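Local coordinates for protein GH26C (Muricauda sp. MAR_2010_75, PDB 6Q78) that probably hydrolyses internal beta-1,4-mannosidic linkages in mannans, as an endo-beta-mannanase, at residues S90-Y93 with Q94-A97; G306-G309 with V310-N314. All coordinates share one frame; numbering follows the deposited sequence.

Contact 1: residues S90-Y93 with Q94-A97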
loop_
_atom_site.group_PDB
_atom_site.type_symbol
_atom_site.label_atom_id
_atom_site.label_comp_id
_atom_site.label_asym_id
_atom_site.label_seq_id
_atom_site.Cartn_x
_atom_site.Cartn_y
_atom_site.Cartn_z
ATOM N N SER A 90 -11.852 3.810 -10.026
ATOM C CA SER A 90 -12.268 5.213 -10.095
ATOM C C SER A 90 -11.324 6.125 -10.879
ATOM O O SER A 90 -11.674 7.300 -11.107
ATOM C CB SER A 90 -12.387 5.770 -8.666
ATOM O OG SER A 90 -11.151 5.615 -7.940
ATOM N N SER A 91 -10.140 5.654 -11.286
ATOM C CA SER A 91 -9.181 6.471 -12.024
ATOM C C SER A 91 -8.737 5.693 -13.248
ATOM O O SER A 91 -8.303 4.541 -13.132
ATOM C CB SER A 91 -7.977 6.839 -11.147
ATOM O OG SER A 91 -7.239 7.925 -11.738
ATOM N N PHE A 92 -8.913 6.298 -14.426
ATOM C CA PHE A 92 -8.726 5.602 -15.681
ATOM C C PHE A 92 -7.912 6.456 -16.631
ATOM O O PHE A 92 -8.061 7.682 -16.656
ATOM C CB PHE A 92 -10.086 5.313 -16.345
ATOM C CG PHE A 92 -11.126 4.756 -15.395
ATOM C CD1 PHE A 92 -11.976 5.608 -14.702
ATOM C CD2 PHE A 92 -11.238 3.390 -15.205
ATOM C CE1 PHE A 92 -12.941 5.093 -13.832
ATOM C CE2 PHE A 92 -12.203 2.864 -14.353
ATOM C CZ PHE A 92 -13.048 3.713 -13.662
ATOM N N TYR A 93 -7.121 5.784 -17.475
ATOM C CA TYR A 93 -6.493 6.474 -18.596
ATOM C C TYR A 93 -7.546 7.198 -19.427
ATOM O O TYR A 93 -8.577 6.614 -19.806
ATOM C CB TYR A 93 -5.731 5.465 -19.460
ATOM C CG TYR A 93 -5.023 6.036 -20.657
ATOM C CD1 TYR A 93 -3.887 6.825 -20.496
ATOM C CD2 TYR A 93 -5.475 5.768 -21.937
ATOM C CE1 TYR A 93 -3.225 7.344 -21.593
ATOM C CE2 TYR A 93 -4.824 6.298 -23.040
ATOM C CZ TYR A 93 -3.704 7.070 -22.837
ATOM O OH TYR A 93 -3.036 7.600 -23.933
ATOM N N GLN A 94 -7.272 8.475 -19.711
ATOM C CA GLN A 94 -8.153 9.359 -20.486
ATOM C C GLN A 94 -9.565 9.442 -19.909
ATOM O O GLN A 94 -10.511 9.823 -20.603
ATOM C CB GLN A 94 -8.133 9.031 -21.983
ATOM C CG GLN A 94 -6.748 9.241 -22.572
ATOM C CD GLN A 94 -6.717 9.119 -24.077
ATOM O OE1 GLN A 94 -7.456 8.335 -24.673
ATOM N NE2 GLN A 94 -5.841 9.896 -24.703
ATOM N N ASP A 95 -9.706 9.133 -18.620
ATOM C CA ASP A 95 -10.983 9.144 -17.911
ATOM C C ASP A 95 -12.047 8.338 -18.651
ATOM O O ASP A 95 -13.227 8.689 -18.664
ATOM C CB ASP A 95 -11.470 10.558 -17.588
ATOM C CG ASP A 95 -12.573 10.559 -16.551
ATOM O OD1 ASP A 95 -12.556 9.688 -15.649
ATOM O OD2 ASP A 95 -13.466 11.421 -16.633
ATOM N N ASN A 96 -11.627 7.221 -19.244
ATOM C CA ASN A 96 -12.549 6.310 -19.926
ATOM C C ASN A 96 -13.087 5.368 -18.847
ATOM O O ASN A 96 -12.530 4.305 -18.583
ATOM C CB ASN A 96 -11.826 5.553 -21.032
ATOM C CG ASN A 96 -12.762 4.734 -21.867
ATOM O OD1 ASN A 96 -13.980 4.941 -21.824
ATOM N ND2 ASN A 96 -12.212 3.807 -22.642
ATOM N N ALA A 97 -14.150 5.794 -18.169
ATOM C CA ALA A 97 -14.655 5.074 -17.013
ATOM C C ALA A 97 -15.490 3.884 -17.450
ATOM O O ALA A 97 -15.998 3.825 -18.572
ATOM C CB ALA A 97 -15.539 5.973 -16.156
HETATM O O HOH W 1 -10.182 8.865 -14.378
#
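Phe92 and Tyr93 meet Gln94 to Ala97 in a tight local turn at the protein surface, in the loop that leads from strand 81-86 to helix 101-106. The chain reverses in a type II beta turn from Phe92 to Asp95, closed by the bond from Asp95 N to Phe92 O at 2.9 Å. One residue on, Asn96 N reaches Tyr93 O over 3.2 Å in a straighter bond (163°). A water bridges the base of the turn, accepting from Phe92 N and donating to Asp95 OD1. The chain then bends again in an inverse gamma turn centred on Asn96, which brings Ala97 back over Phe92. Ala97 CA sits above one face of the Phe92 ring, 3.7 Å from its centroid, in a CH-pi contact, and the methyl CB of Ala97 lies 3.6 Å from CE1 of Phe92.

In the (beta/alpha)8 barrel of this family, such a loop after a barrel strand belongs to the C-terminal rim. Tyr93 makes a stack of its own, with the Gln94 amide: its CG lies anti to the backbone N (chi1 -180°), which sets the ring alongside the extended Gln94 side chain. Ring and amide planes are only 11° apart, and Gln94 CG makes a CH-pi contact over the face, 3.7 Å from the Tyr93 centroid. The amide end is fixed from outside, by Gln94 NE2 bonding to Asp378 OD1, while Tyr380 meets the Tyr93 ring edge-to-face. Toward helix 101-106, Asn96 O accepts from Lys104 NZ and Tyr93 N donates to Asp101 OD2.

Contact 2: residues G306-G309 with V310-N314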
loop_
_atom_site.group_PDB
_atom_site.type_symbol
_atom_site.label_atom_id
_atom_site.label_comp_id
_atom_site.label_asym_id
_atom_site.label_seq_id
_atom_site.Cartn_x
_atom_site.Cartn_y
_atom_site.Cartn_z
ATOM N N GLY A 306 17.903 0.890 -17.091
ATOM C CA GLY A 306 18.574 -0.265 -17.658
ATOM C C GLY A 306 18.625 -1.442 -16.693
ATOM O O GLY A 306 17.979 -1.477 -15.643
ATOM N N GLN A 307 19.427 -2.435 -17.087
ATOM C CA GLN A 307 19.562 -3.633 -16.265
ATOM C C GLN A 307 20.242 -3.328 -14.930
ATOM O O GLN A 307 19.974 -4.008 -13.933
ATOM C CB GLN A 307 20.327 -4.716 -17.038
ATOM C CG GLN A 307 19.492 -5.301 -18.165
ATOM C CD GLN A 307 18.101 -5.700 -17.703
ATOM O OE1 GLN A 307 17.954 -6.505 -16.776
ATOM N NE2 GLN A 307 17.068 -5.118 -18.328
ATOM N N ALA A 308 21.092 -2.299 -14.874
ATOM C CA ALA A 308 21.639 -1.901 -13.579
ATOM C C ALA A 308 20.525 -1.538 -12.603
ATOM O O ALA A 308 20.550 -1.937 -11.432
ATOM C CB ALA A 308 22.604 -0.726 -13.743
ATOM N N GLY A 309 19.543 -0.756 -13.060
ATOM C CA GLY A 309 18.436 -0.402 -12.180
ATOM C C GLY A 309 17.595 -1.600 -11.796
ATOM O O GLY A 309 17.131 -1.711 -10.656
ATOM N N VAL A 310 17.368 -2.506 -12.747
ATOM C CA VAL A 310 16.664 -3.745 -12.431
ATOM C C VAL A 310 17.382 -4.514 -11.332
ATOM O O VAL A 310 16.736 -5.064 -10.423
ATOM C CB VAL A 310 16.490 -4.599 -13.701
ATOM C CG1 VAL A 310 15.807 -5.928 -13.361
ATOM C CG2 VAL A 310 15.677 -3.819 -14.741
ATOM N N GLU A 311 18.720 -4.600 -11.420
ATOM C CA GLU A 311 19.499 -5.306 -10.402
ATOM C C GLU A 311 19.366 -4.627 -9.037
ATOM O O GLU A 311 19.135 -5.294 -8.021
ATOM C CB GLU A 311 20.971 -5.389 -10.817
ATOM C CG GLU A 311 21.195 -6.117 -12.131
ATOM C CD GLU A 311 22.651 -6.074 -12.570
ATOM O OE1 GLU A 311 22.906 -5.798 -13.761
ATOM O OE2 GLU A 311 23.537 -6.311 -11.722
ATOM N N ARG A 312 19.523 -3.298 -8.990
ATOM C CA ARG A 312 19.290 -2.584 -7.733
ATOM C C ARG A 312 17.911 -2.903 -7.166
ATOM O O ARG A 312 17.769 -3.164 -5.969
ATOM C CB ARG A 312 19.439 -1.069 -7.933
ATOM C CG ARG A 312 20.831 -0.661 -8.327
ATOM C CD ARG A 312 21.049 0.851 -8.195
ATOM N NE ARG A 312 20.069 1.671 -8.924
ATOM C CZ ARG A 312 20.232 2.146 -10.163
ATOM N NH1 ARG A 312 21.307 1.855 -10.867
ATOM N NH2 ARG A 312 19.284 2.905 -10.699
ATOM N N ALA A 313 16.874 -2.852 -8.007
ATOM C CA ALA A 313 15.523 -3.108 -7.508
ATOM C C ALA A 313 15.402 -4.512 -6.928
ATOM O O ALA A 313 14.787 -4.711 -5.876
ATOM C CB ALA A 313 14.490 -2.900 -8.621
ATOM N N ASN A 314 15.988 -5.502 -7.599
ATOM C CA ASN A 314 15.933 -6.862 -7.075
ATOM C C ASN A 314 16.708 -6.997 -5.766
ATOM O O ASN A 314 16.247 -7.679 -4.830
ATOM C CB ASN A 314 16.486 -7.821 -8.123
ATOM C CG ASN A 314 16.479 -9.263 -7.666
ATOM O OD1 ASN A 314 17.544 -9.858 -7.467
ATOM N ND2 ASN A 314 15.281 -9.837 -7.499
#
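Arg312 folds back over Ala308 and Gly309 in the first turns of helix 306-327. Arg312 CB lies 3.6 Å from Gly309 O, and Arg312 CG comes 3.4 Å from Ala308 O, the carbonyl that also accepts the backbone N of Arg312. The chain is extended as far as CD (chi2 -166°) and then bends about the CG-CD bond (chi3 -54°), turning the guanidinium back toward the start of the helix. There it lies flat over the backbone, with Gly309 CA 3.6 Å above the centre of its plane and Arg312 CZ 3.7 Å from Gly309 CA. Arg312 NE forms a salt bridge with Asp301 OD1, Arg312 NH2 makes a weak hydrogen bond to Gln305 OE1, and Arg312 NH1 approaches Ala308 CB at 4.1 Å. A leucine in place of Arg312 would probably leave Asp301 without its charged mate and uncover the Gly309 backbone.

Four i+4 to i bonds, from Val310 N to Gly306 O through Ala313 N to Gly309 O, join the two segments. Elsewhere round the helix, Gln307 and Val310 run side by side, with Gln307 OE1 3.9 Å from Val310 CB, and Glu311 CG closes to 3.0 Å from Gln307 O. Helix 306-327 is the crossover of the beta-alpha-beta unit that joins strand 293-298 to the parallel strand 330-336. On one side it packs against helix 351-361, where Val310 touches Asn355, Ala313 touches Ala359, and Asn355 OD1 accepts from Gln307 NE2.

In the fold
The two contacts lie in series along the chain, their centres about 31 Å apart and their nearest atoms about 23 Å apart, and they hold no element in common. Contact 1 is a surface contact in an irregular loop between strand 81-86 and helix 101-106; contact 2 is partly buried, on a regular helix packed against helix 351-361. Their chemistry follows the setting. In contact 1 two backbone bonds combine with CH-pi contacts on two aromatic rings and a bridging water. In contact 2 a repeating helical ladder of bonds supports a cationic group that lies across a glycine and is paired with an acidic residue of the preceding loop.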